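Local coordinates for protein N-acetyl-L-2,4-diaminobutyric acid deacetylase (Ruegeria pomeroyi, PDB 6TWL) that probably removes the acetyl group from N-acetyl-L-2,4-diaminobutyric acid, a zinc-dependent amide hydrolysis in the breakdown of ectoine, at residues 141-146 with 206-211; 52-57 with 85-90; 65-70 with 223-228. All blocks are in the same frame, centred on the assembly; numbering follows the deposited sequence.

Contact 1: residues 141-146 with 206-211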
ATOM      1  N   VAL A 141      -7.629   3.871   0.121  1.00 60.38           N
ATOM      2  CA  VAL A 141      -6.292   3.986  -0.451  1.00 63.36           C
ATOM      3  C   VAL A 141      -5.331   3.298   0.503  1.00 62.79           C
ATOM      4  O   VAL A 141      -5.177   3.747   1.644  1.00 63.01           O
ATOM      5  CB  VAL A 141      -5.880   5.449  -0.665  1.00 68.07           C
ATOM      6  CG1 VAL A 141      -4.507   5.517  -1.310  1.00 66.40           C
ATOM      7  CG2 VAL A 141      -6.909   6.179  -1.514  1.00 71.03           C
ATOM      8  N   ASP A 142      -4.683   2.222   0.048  1.00 62.67           N
ATOM      9  CA  ASP A 142      -3.774   1.450   0.896  1.00 64.90           C
ATOM     10  C   ASP A 142      -2.360   1.581   0.350  1.00 59.94           C
ATOM     11  O   ASP A 142      -2.037   1.016  -0.701  1.00 61.73           O
ATOM     12  CB  ASP A 142      -4.186  -0.019   0.990  1.00 68.18           C
ATOM     13  CG  ASP A 142      -3.531  -0.729   2.168  1.00 72.98           C
ATOM     14  OD1 ASP A 142      -3.161  -0.042   3.144  1.00 71.70           O
ATOM     15  OD2 ASP A 142      -3.390  -1.967   2.132  1.00 73.05           O
ATOM     16  N   PHE A 143      -1.516   2.314   1.075  1.00 60.63           N
ATOM     17  CA  PHE A 143      -0.132   2.513   0.670  1.00 57.94           C
ATOM     18  C   PHE A 143       0.718   1.317   1.081  1.00 58.86           C
ATOM     19  O   PHE A 143       0.698   0.900   2.243  1.00 63.75           O
ATOM     20  CB  PHE A 143       0.433   3.785   1.306  1.00 58.64           C
ATOM     21  CG  PHE A 143      -0.068   5.057   0.687  1.00 63.84           C
ATOM     22  CD1 PHE A 143       0.482   5.527  -0.491  1.00 67.98           C
ATOM     23  CD2 PHE A 143      -1.073   5.794   1.294  1.00 71.81           C
ATOM     24  CE1 PHE A 143       0.032   6.702  -1.063  1.00 72.12           C
ATOM     25  CE2 PHE A 143      -1.529   6.972   0.727  1.00 77.39           C
ATOM     26  CZ  PHE A 143      -0.975   7.427  -0.453  1.00 75.24           C
ATOM     27  N   HIS A 144       1.457   0.765   0.126  1.00 65.38           N
ATOM     28  CA  HIS A 144       2.549  -0.151   0.412  1.00 65.93           C
ATOM     29  C   HIS A 144       3.843   0.429  -0.139  1.00 68.17           C
ATOM     30  O   HIS A 144       3.848   1.389  -0.914  1.00 68.47           O
ATOM     31  CB  HIS A 144       2.340  -1.545  -0.201  1.00 60.70           C
ATOM     32  CG  HIS A 144       0.966  -2.106  -0.019  1.00 70.50           C
ATOM     33  ND1 HIS A 144       0.411  -2.332   1.221  1.00 73.28           N
ATOM     34  CD2 HIS A 144       0.053  -2.530  -0.924  1.00 70.91           C
ATOM     35  CE1 HIS A 144      -0.795  -2.851   1.073  1.00 69.74           C
ATOM     36  NE2 HIS A 144      -1.037  -2.980  -0.219  1.00 66.66           N
ATOM     37  N   SER A 145       4.945  -0.181   0.278  1.00 67.84           N
ATOM     38  CA  SER A 145       6.233  -0.003  -0.369  1.00 78.92           C
ATOM     39  C   SER A 145       7.039  -1.268  -0.122  1.00 76.51           C
ATOM     40  O   SER A 145       6.690  -2.094   0.727  1.00 74.02           O
ATOM     41  CB  SER A 145       6.956   1.254   0.124  1.00 85.21           C
ATOM     42  OG  SER A 145       6.634   2.366  -0.697  1.00 85.99           O
ATOM     43  N   GLY A 146       8.123  -1.417  -0.885  1.00 77.38           N
ATOM     44  CA  GLY A 146       8.825  -2.689  -0.928  1.00 70.49           C
ATOM     45  C   GLY A 146       9.348  -3.157   0.416  1.00 66.05           C
ATOM     46  O   GLY A 146       9.456  -4.362   0.657  1.00 72.36           O
ATOM     47  N   VAL A 206      -7.550   1.516  -4.206  1.00 76.62           N
ATOM     48  CA  VAL A 206      -6.286   1.692  -4.910  1.00 78.30           C
ATOM     49  C   VAL A 206      -5.161   1.424  -3.922  1.00 64.16           C
ATOM     50  O   VAL A 206      -5.165   1.952  -2.803  1.00 58.23           O
ATOM     51  CB  VAL A 206      -6.147   3.084  -5.563  1.00 90.36           C
ATOM     52  CG1 VAL A 206      -6.372   4.213  -4.561  1.00104.71           C
ATOM     53  CG2 VAL A 206      -4.773   3.217  -6.235  1.00 81.20           C
ATOM     54  N   THR A 207      -4.231   0.566  -4.323  1.00 60.55           N
ATOM     55  CA  THR A 207      -3.041   0.246  -3.557  1.00 69.64           C
ATOM     56  C   THR A 207      -1.827   0.774  -4.306  1.00 71.27           C
ATOM     57  O   THR A 207      -1.914   1.142  -5.480  1.00 73.75           O
ATOM     58  CB  THR A 207      -2.914  -1.262  -3.338  1.00 74.83           C
ATOM     59  OG1 THR A 207      -2.810  -1.912  -4.613  1.00 74.25           O
ATOM     60  CG2 THR A 207      -4.137  -1.790  -2.612  1.00 76.17           C
ATOM     61  N   THR A 208      -0.691   0.824  -3.616  1.00 69.85           N
ATOM     62  CA  THR A 208       0.515   1.406  -4.186  1.00 64.93           C
ATOM     63  C   THR A 208       1.715   0.526  -3.876  1.00 66.40           C
ATOM     64  O   THR A 208       1.667  -0.361  -3.020  1.00 65.04           O
ATOM     65  CB  THR A 208       0.789   2.818  -3.645  1.00 61.53           C
ATOM     66  OG1 THR A 208       1.247   2.726  -2.290  1.00 65.33           O
ATOM     67  CG2 THR A 208      -0.456   3.693  -3.698  1.00 57.07           C
ATOM     68  N   GLU A 209       2.798   0.783  -4.608  1.00 61.94           N
ATOM     69  CA  GLU A 209       4.151   0.372  -4.234  1.00 66.49           C
ATOM     70  C   GLU A 209       5.035   1.521  -4.707  1.00 62.16           C
ATOM     71  O   GLU A 209       5.376   1.598  -5.891  1.00 64.92           O
ATOM     72  CB  GLU A 209       4.562  -0.953  -4.865  1.00 75.62           C
ATOM     73  CG  GLU A 209       3.826  -2.176  -4.332  1.00 77.20           C
ATOM     74  CD  GLU A 209       4.410  -2.711  -3.045  1.00 75.52           C
ATOM     75  OE1 GLU A 209       5.376  -2.109  -2.533  1.00 65.19           O
ATOM     76  OE2 GLU A 209       3.908  -3.742  -2.552  1.00 70.65           O
ATOM     77  N   LEU A 210       5.374   2.425  -3.790  1.00 58.08           N
ATOM     78  CA  LEU A 210       5.983   3.702  -4.140  1.00 70.38           C
ATOM     79  C   LEU A 210       7.480   3.731  -3.851  1.00 79.89           C
ATOM     80  O   LEU A 210       8.046   4.793  -3.589  1.00 89.46           O
ATOM     81  CB  LEU A 210       5.274   4.836  -3.405  1.00 70.58           C
ATOM     82  CG  LEU A 210       3.806   5.005  -3.792  1.00 70.32           C
ATOM     83  CD1 LEU A 210       3.208   6.185  -3.065  1.00 67.14           C
ATOM     84  CD2 LEU A 210       3.660   5.169  -5.298  1.00 70.91           C
ATOM     85  N   GLY A 211       8.135   2.577  -3.916  1.00 74.71           N
ATOM     86  CA  GLY A 211       9.562   2.517  -3.674  1.00 74.59           C
ATOM     87  C   GLY A 211       9.977   1.271  -2.921  1.00 77.38           C
ATOM     88  O   GLY A 211       9.567   0.161  -3.272  1.00 84.19           O
TER
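Asp142 and Val206 share the straightest backbone bond here: Asp142 N donates to Val206 O over 2.9 Å, in the carbonyl plane, with 163° at the hydrogen. It belongs to a parallel ladder pairing Val141 with Val206 and Asp142 with Thr207. Its second bond, Thr208 N to Asp142 O, is weak, and so, further along, is Leu210 N to His144 O, whereas Gly146 N meets Gly211 O at 3.2 Å from above its carbonyl plane. A side chain contributes as well: Thr208 OG1, turned between its own backbone N and carbonyl carbon (chi1 73°), accepts from His144 N at 3.1 Å. A valine at Thr208 would probably cost His144 N this acceptor, leaving it to lean on the weak 3.3 Å bond to Thr208 O. Among apolar groups, Val141 CG2 lies 3.7 Å from Val206 CG1, and Leu210 CD1 sits at the Phe143 ring edge, 3.8 Å from CE1. Thr208 O borders the His144 ring edge, 3.4 Å from CD2. His144 and Glu209 bind zinc in another structure of this protein. In this metal-free model His144 NE2 bonds to Asp195 and ND1 weakly to Asn57, so zinc binding is likely to change at least one of these contacts.

Contact 2: residues 52-57 with 85-90; sequences LLTGAN and IIVPAF
Leu53 bonds to both Ile85 and Val87, and its two backbone groups are met almost ideally. Leu53 N donates to Ile85 O at 2.9 Å with 178° at the hydrogen; Leu53 O accepts from Val87 N at 2.7 Å, the donor lying nearly along the C=O axis. This is the parallel pattern, in which one residue bonds to the neighbours on both sides of its partner, here Ile86. The ladder continues as Gly55 N reaches Val87 O at 2.8 Å, though more bent, and the same oxygen has Thr54 CA 3.2 Å away in a CA-H...O contact. Past the strands the two segments stay together: Gly55 CA meets Pro88 O at 3.1 Å, so close that any CB on this glycine would clash with that carbonyl. Ala56 O then accepts from Phe90 N at 3.0 Å, in the carbonyl plane. Phe90 swings its ring away from its own backbone N (chi1 -163°), keeping CB against Ala56 O and carrying the ring to the face of Thr54, where it meets Tyr194 edge-to-face and also packs against the ring of Phe129. Thr54 OG1 is satisfied by Asp142 OD1, while Thr54 CG2 lies alongside Val87 CB, 3.9 Å away. On the other face Leu53 CD1 touches Ile86 CG1. These strands, their short axes 10° apart, form a beta-alpha-beta unit with helix 63-74. That helix covers the Leu53 and Ile86 face through Leu68 and Leu71; Tyr194 of helix 194-201 packs on Leu52 and Thr54 from the other face, and strand 139-142 takes the remaining edge of strand 50-54 through backbone bonds from Leu52 and Thr54.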
ATOM      1  N   LEU A  52     -11.078   6.154   3.318  1.00 65.43           N
ATOM      2  CA  LEU A  52     -10.351   5.454   4.372  1.00 65.51           C
ATOM      3  C   LEU A  52      -8.917   5.250   3.893  1.00 63.24           C
ATOM      4  O   LEU A  52      -8.668   4.450   2.985  1.00 58.82           O
ATOM      5  CB  LEU A  52     -11.035   4.127   4.698  1.00 63.05           C
ATOM      6  CG  LEU A  52     -10.434   3.215   5.769  1.00 63.22           C
ATOM      7  CD1 LEU A  52     -10.173   3.973   7.057  1.00 55.63           C
ATOM      8  CD2 LEU A  52     -11.366   2.052   6.025  1.00 54.39           C
ATOM      9  N   LEU A  53      -7.976   5.975   4.495  1.00 60.49           N
ATOM     10  CA  LEU A  53      -6.589   6.008   4.044  1.00 63.74           C
ATOM     11  C   LEU A  53      -5.699   5.406   5.123  1.00 63.76           C
ATOM     12  O   LEU A  53      -5.620   5.940   6.235  1.00 58.16           O
ATOM     13  CB  LEU A  53      -6.166   7.444   3.721  1.00 70.03           C
ATOM     14  CG  LEU A  53      -7.266   8.318   3.101  1.00 72.21           C
ATOM     15  CD1 LEU A  53      -6.946   9.798   3.236  1.00 72.16           C
ATOM     16  CD2 LEU A  53      -7.482   7.944   1.644  1.00 75.94           C
ATOM     17  N   THR A  54      -5.025   4.300   4.800  1.00 60.80           N
ATOM     18  CA  THR A  54      -4.150   3.612   5.742  1.00 65.02           C
ATOM     19  C   THR A  54      -2.738   3.577   5.166  1.00 67.65           C
ATOM     20  O   THR A  54      -2.547   3.332   3.969  1.00 65.37           O
ATOM     21  CB  THR A  54      -4.656   2.185   6.063  1.00 71.48           C
ATOM     22  OG1 THR A  54      -4.835   1.434   4.853  1.00 87.62           O
ATOM     23  CG2 THR A  54      -6.000   2.259   6.763  1.00 60.20           C
ATOM     24  N   GLY A  55      -1.755   3.839   6.021  1.00 65.39           N
ATOM     25  CA  GLY A  55      -0.411   4.141   5.569  1.00 63.66           C
ATOM     26  C   GLY A  55       0.475   2.962   5.241  1.00 66.88           C
ATOM     27  O   GLY A  55       1.049   2.900   4.151  1.00 80.38           O
ATOM     28  N   ALA A  56       0.613   2.023   6.173  1.00 67.56           N
ATOM     29  CA  ALA A  56       1.582   0.951   6.002  1.00 73.07           C
ATOM     30  C   ALA A  56       1.194  -0.216   6.892  1.00 78.87           C
ATOM     31  O   ALA A  56       0.788  -0.012   8.038  1.00 84.01           O
ATOM     32  CB  ALA A  56       2.998   1.436   6.343  1.00 66.04           C
ATOM     33  N   ASN A  57       1.304  -1.429   6.358  1.00 77.80           N
ATOM     34  CA  ASN A  57       1.146  -2.626   7.171  1.00 79.83           C
ATOM     35  C   ASN A  57       2.450  -3.061   7.823  1.00 76.29           C
ATOM     36  O   ASN A  57       2.433  -3.962   8.670  1.00 68.62           O
ATOM     37  CB  ASN A  57       0.586  -3.776   6.326  1.00 88.80           C
ATOM     38  CG  ASN A  57      -0.429  -3.307   5.301  1.00 99.62           C
ATOM     39  OD1 ASN A  57      -0.133  -2.458   4.461  1.00107.33           O
ATOM     40  ND2 ASN A  57      -1.636  -3.858   5.367  1.00 99.62           N
ATOM     41  N   ILE A  85     -10.785   9.673   6.746  1.00 55.91           N
ATOM     42  CA  ILE A  85     -10.326   8.928   7.912  1.00 54.62           C
ATOM     43  C   ILE A  85      -8.908   8.471   7.609  1.00 59.35           C
ATOM     44  O   ILE A  85      -8.690   7.615   6.742  1.00 56.88           O
ATOM     45  CB  ILE A  85     -11.244   7.745   8.247  1.00 61.04           C
ATOM     46  CG1 ILE A  85     -12.692   8.223   8.371  1.00 55.73           C
ATOM     47  CG2 ILE A  85     -10.802   7.082   9.544  1.00 61.82           C
ATOM     48  CD1 ILE A  85     -13.687   7.110   8.634  1.00 58.31           C
ATOM     49  N   ILE A  86      -7.940   9.052   8.312  1.00 61.98           N
ATOM     50  CA  ILE A  86      -6.524   8.895   7.999  1.00 66.08           C
ATOM     51  C   ILE A  86      -5.874   8.075   9.101  1.00 67.19           C
ATOM     52  O   ILE A  86      -5.846   8.494  10.266  1.00 62.52           O
ATOM     53  CB  ILE A  86      -5.830  10.254   7.839  1.00 61.52           C
ATOM     54  CG1 ILE A  86      -6.536  11.080   6.762  1.00 61.53           C
ATOM     55  CG2 ILE A  86      -4.360  10.068   7.497  1.00 58.28           C
ATOM     56  CD1 ILE A  86      -6.194  12.550   6.801  1.00 58.86           C
ATOM     57  N   VAL A  87      -5.353   6.910   8.732  1.00 65.68           N
ATOM     58  CA  VAL A  87      -4.611   6.041   9.640  1.00 64.42           C
ATOM     59  C   VAL A  87      -3.189   5.932   9.102  1.00 62.33           C
ATOM     60  O   VAL A  87      -2.898   5.025   8.309  1.00 60.32           O
ATOM     61  CB  VAL A  87      -5.275   4.659   9.760  1.00 64.92           C
ATOM     62  CG1 VAL A  87      -4.613   3.839  10.862  1.00 70.09           C
ATOM     63  CG2 VAL A  87      -6.766   4.808  10.017  1.00 68.04           C
ATOM     64  N   PRO A  88      -2.278   6.826   9.498  1.00 63.26           N
ATOM     65  CA  PRO A  88      -0.935   6.816   8.894  1.00 63.78           C
ATOM     66  C   PRO A  88      -0.167   5.538   9.159  1.00 71.04           C
ATOM     67  O   PRO A  88       0.645   5.128   8.322  1.00 73.92           O
ATOM     68  CB  PRO A  88      -0.246   8.024   9.547  1.00 64.17           C
ATOM     69  CG  PRO A  88      -1.356   8.869  10.089  1.00 68.32           C
ATOM     70  CD  PRO A  88      -2.432   7.907  10.486  1.00 66.51           C
ATOM     71  N   ALA A  89      -0.391   4.899  10.301  1.00 63.76           N
ATOM     72  CA  ALA A  89       0.313   3.680  10.665  1.00 66.53           C
ATOM     73  C   ALA A  89      -0.705   2.591  10.959  1.00 66.72           C
ATOM     74  O   ALA A  89      -1.596   2.775  11.795  1.00 71.45           O
ATOM     75  CB  ALA A  89       1.227   3.908  11.870  1.00 62.41           C
ATOM     76  N   PHE A  90      -0.568   1.462  10.269  1.00 71.92           N
ATOM     77  CA  PHE A  90      -1.490   0.340  10.386  1.00 73.49           C
ATOM     78  C   PHE A  90      -0.728  -0.948  10.674  1.00 78.35           C
ATOM     79  O   PHE A  90      -1.178  -2.040  10.322  1.00 79.78           O
ATOM     80  CB  PHE A  90      -2.334   0.212   9.117  1.00 75.37           C
ATOM     81  CG  PHE A  90      -3.569  -0.626   9.281  1.00 75.98           C
ATOM     82  CD1 PHE A  90      -4.297  -0.596  10.459  1.00 73.85           C
ATOM     83  CD2 PHE A  90      -4.010  -1.434   8.246  1.00 82.74           C
ATOM     84  CE1 PHE A  90      -5.434  -1.369  10.603  1.00 79.84           C
ATOM     85  CE2 PHE A  90      -5.147  -2.205   8.383  1.00 80.07           C
ATOM     86  CZ  PHE A  90      -5.860  -2.173   9.563  1.00 81.54           C
TER

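Contact 3: residues 65-70 with 223-228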
ATOM      1  N   PRO A  65       3.375   6.653   5.086  1.00 70.39           N
ATOM      2  CA  PRO A  65       3.366   7.425   6.341  1.00 75.57           C
ATOM      3  C   PRO A  65       3.688   8.902   6.174  1.00 77.29           C
ATOM      4  O   PRO A  65       3.107   9.733   6.883  1.00 76.27           O
ATOM      5  CB  PRO A  65       4.423   6.705   7.189  1.00 82.58           C
ATOM      6  CG  PRO A  65       4.349   5.297   6.724  1.00 77.53           C
ATOM      7  CD  PRO A  65       4.099   5.378   5.238  1.00 71.31           C
ATOM      8  N   VAL A  66       4.589   9.259   5.258  1.00 71.69           N
ATOM      9  CA  VAL A  66       4.920  10.670   5.070  1.00 65.18           C
ATOM     10  C   VAL A  66       3.736  11.415   4.467  1.00 64.93           C
ATOM     11  O   VAL A  66       3.306  12.452   4.984  1.00 69.87           O
ATOM     12  CB  VAL A  66       6.180  10.821   4.200  1.00 76.42           C
ATOM     13  CG1 VAL A  66       6.323  12.261   3.729  1.00 82.01           C
ATOM     14  CG2 VAL A  66       7.412  10.387   4.974  1.00 65.86           C
ATOM     15  N   ALA A  67       3.197  10.897   3.360  1.00 61.07           N
ATOM     16  CA  ALA A  67       2.067  11.546   2.703  1.00 62.30           C
ATOM     17  C   ALA A  67       0.884  11.710   3.649  1.00 67.48           C
ATOM     18  O   ALA A  67       0.235  12.763   3.669  1.00 62.67           O
ATOM     19  CB  ALA A  67       1.651  10.749   1.467  1.00 62.56           C
ATOM     20  N   LEU A  68       0.594  10.683   4.448  1.00 69.27           N
ATOM     21  CA  LEU A  68      -0.568  10.745   5.327  1.00 65.10           C
ATOM     22  C   LEU A  68      -0.327  11.638   6.537  1.00 64.55           C
ATOM     23  O   LEU A  68      -1.272  12.256   7.038  1.00 70.43           O
ATOM     24  CB  LEU A  68      -0.967   9.339   5.768  1.00 66.40           C
ATOM     25  CG  LEU A  68      -1.523   8.453   4.651  1.00 71.10           C
ATOM     26  CD1 LEU A  68      -2.073   7.166   5.222  1.00 68.03           C
ATOM     27  CD2 LEU A  68      -2.598   9.180   3.857  1.00 74.45           C
ATOM     28  N   HIS A  69       0.914  11.719   7.023  1.00 62.20           N
ATOM     29  CA  HIS A  69       1.238  12.708   8.046  1.00 62.37           C
ATOM     30  C   HIS A  69       1.025  14.121   7.515  1.00 69.65           C
ATOM     31  O   HIS A  69       0.471  14.982   8.208  1.00 71.53           O
ATOM     32  CB  HIS A  69       2.683  12.528   8.520  1.00 62.63           C
ATOM     33  CG  HIS A  69       2.830  11.605   9.691  1.00 67.98           C
ATOM     34  ND1 HIS A  69       2.889  10.235   9.554  1.00 71.05           N
ATOM     35  CD2 HIS A  69       2.937  11.857  11.017  1.00 69.52           C
ATOM     36  CE1 HIS A  69       3.023   9.682  10.746  1.00 72.47           C
ATOM     37  NE2 HIS A  69       3.055  10.643  11.651  1.00 71.28           N
ATOM     38  N   GLU A  70       1.463  14.372   6.277  1.00 70.33           N
ATOM     39  CA  GLU A  70       1.310  15.693   5.675  1.00 66.77           C
ATOM     40  C   GLU A  70      -0.161  16.034   5.465  1.00 64.02           C
ATOM     41  O   GLU A  70      -0.619  17.122   5.835  1.00 66.39           O
ATOM     42  CB  GLU A  70       2.063  15.754   4.344  1.00 68.05           C
ATOM     43  CG  GLU A  70       3.547  16.019   4.492  1.00 85.52           C
ATOM     44  CD  GLU A  70       4.040  17.154   3.617  1.00 98.80           C
ATOM     45  OE1 GLU A  70       5.260  17.429   3.624  1.00105.92           O
ATOM     46  OE2 GLU A  70       3.210  17.765   2.913  1.00 99.70           O
ATOM     47  N   ILE A 223       5.256  11.771  -5.572  1.00 65.29           N
ATOM     48  CA  ILE A 223       4.308  10.892  -6.253  1.00 76.76           C
ATOM     49  C   ILE A 223       3.157  10.534  -5.320  1.00 79.43           C
ATOM     50  O   ILE A 223       1.991  10.488  -5.734  1.00 89.75           O
ATOM     51  CB  ILE A 223       5.031   9.636  -6.778  1.00 74.56           C
ATOM     52  CG1 ILE A 223       5.985  10.000  -7.920  1.00 63.96           C
ATOM     53  CG2 ILE A 223       4.035   8.581  -7.236  1.00 66.10           C
ATOM     54  CD1 ILE A 223       7.143   9.035  -8.073  1.00 67.02           C
ATOM     55  N   ALA A 224       3.464  10.303  -4.040  1.00 73.22           N
ATOM     56  CA  ALA A 224       2.435   9.932  -3.076  1.00 71.65           C
ATOM     57  C   ALA A 224       1.494  11.093  -2.792  1.00 72.75           C
ATOM     58  O   ALA A 224       0.275  10.907  -2.714  1.00 69.71           O
ATOM     59  CB  ALA A 224       3.083   9.453  -1.778  1.00 70.22           C
ATOM     60  N   LYS A 225       2.042  12.298  -2.627  1.00 74.36           N
ATOM     61  CA  LYS A 225       1.206  13.450  -2.316  1.00 72.70           C
ATOM     62  C   LYS A 225       0.317  13.816  -3.495  1.00 69.84           C
ATOM     63  O   LYS A 225      -0.884  14.062  -3.328  1.00 65.65           O
ATOM     64  CB  LYS A 225       2.077  14.637  -1.897  1.00 72.36           C
ATOM     65  CG  LYS A 225       2.792  14.450  -0.561  1.00 78.15           C
ATOM     66  CD  LYS A 225       2.008  15.064   0.604  1.00 78.38           C
ATOM     67  CE  LYS A 225       0.739  14.276   0.926  1.00 66.43           C
ATOM     68  NZ  LYS A 225      -0.184  14.980   1.851  1.00 70.38           N
ATOM     69  N   LYS A 226       0.890  13.854  -4.700  1.00 72.65           N
ATOM     70  CA  LYS A 226       0.097  14.138  -5.891  1.00 75.69           C
ATOM     71  C   LYS A 226      -0.965  13.068  -6.109  1.00 78.97           C
ATOM     72  O   LYS A 226      -2.135  13.378  -6.363  1.00 78.73           O
ATOM     73  CB  LYS A 226       1.011  14.248  -7.112  1.00 82.15           C
ATOM     74  CG  LYS A 226       0.294  14.043  -8.436  1.00 84.33           C
ATOM     75  CD  LYS A 226       1.257  13.628  -9.534  1.00 80.45           C
ATOM     76  CE  LYS A 226       0.509  13.051 -10.726  1.00 77.55           C
ATOM     77  NZ  LYS A 226       1.437  12.513 -11.759  1.00 74.42           N
ATOM     78  N   GLY A 227      -0.574  11.795  -6.007  1.00 77.70           N
ATOM     79  CA  GLY A 227      -1.537  10.721  -6.189  1.00 69.13           C
ATOM     80  C   GLY A 227      -2.641  10.747  -5.150  1.00 70.00           C
ATOM     81  O   GLY A 227      -3.800  10.456  -5.453  1.00 74.68           O
ATOM     82  N   LEU A 228      -2.297  11.105  -3.912  1.00 71.43           N
ATOM     83  CA  LEU A 228      -3.304  11.210  -2.861  1.00 70.31           C
ATOM     84  C   LEU A 228      -4.303  12.320  -3.172  1.00 72.14           C
ATOM     85  O   LEU A 228      -5.520  12.115  -3.092  1.00 66.65           O
ATOM     86  CB  LEU A 228      -2.621  11.449  -1.513  1.00 66.59           C
ATOM     87  CG  LEU A 228      -3.440  11.428  -0.223  1.00 72.23           C
ATOM     88  CD1 LEU A 228      -4.268  10.158  -0.107  1.00 76.89           C
ATOM     89  CD2 LEU A 228      -2.503  11.564   0.967  1.00 72.91           C
TER
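Ala67 meets Lys225 in two ways: its CB lies 3.7 Å from Lys225 CE, and its carbonyl O accepts a hydrogen bond from Lys225 NZ at 2.9 Å. The ammonium approaches in the carbonyl plane, on a lone pair, because the lysine chain bends twice, at chi2 (-95°) and chi3 (71°), and folds back over the neighbouring helix. Glu70 runs nearly perpendicular to this chain, its CB 3.4 Å from Lys225 NZ. Its carboxylate is near but not paired, with Glu70 OE2 4.5 Å from Lys225 NZ, too far for a salt bridge. The axes of segments 65-70 and 223-228 cross at -53° and approach to 9.0 Å, a spacing consistent with two alanines facing each other, Ala67 CB and Ala224 CB 3.8 Å apart. Both helices cover the same face of the central mixed sheet of this alpha/beta catalytic domain, helix 63-74 being the crossover of a beta-alpha-beta unit. To one side of the alanine pair, Leu68 and Leu228 cross at about a right angle and touch through Leu68 CD2 and Leu228 CD2, 3.7 Å apart. Leu228 has its CG anti to the backbone N, which carries CD2 toward the partner helix, within 4.0 Å of Ala67 O.

The three contacts form one layered unit, with centres about 11 Å apart in each pair. Contacts 1 and 2 share the sheet, since strands 50-54 and 139-142 are neighbours: Leu52 O accepts from Val141 N at 3.1 Å, and Phe143 CB packs 3.0 Å from Gly55 O. Contact 3 lies above both. Leu68 is common to its two interfaces with the sheet, CD1 lying 3.4 Å from Gly55 N and CD2 4.0 Å from Phe143 CE2, while Ala224 CB packs 3.5 Å from Leu210 CD1. The zinc site lies at the C-terminal ends of the strands: contact 1 supplies His144 and Glu209, and Asn57 of contact 2 adjoins His144 and His58. Contact 3 stands back, the Leu68 side chain being about 10 Å from that of Glu61.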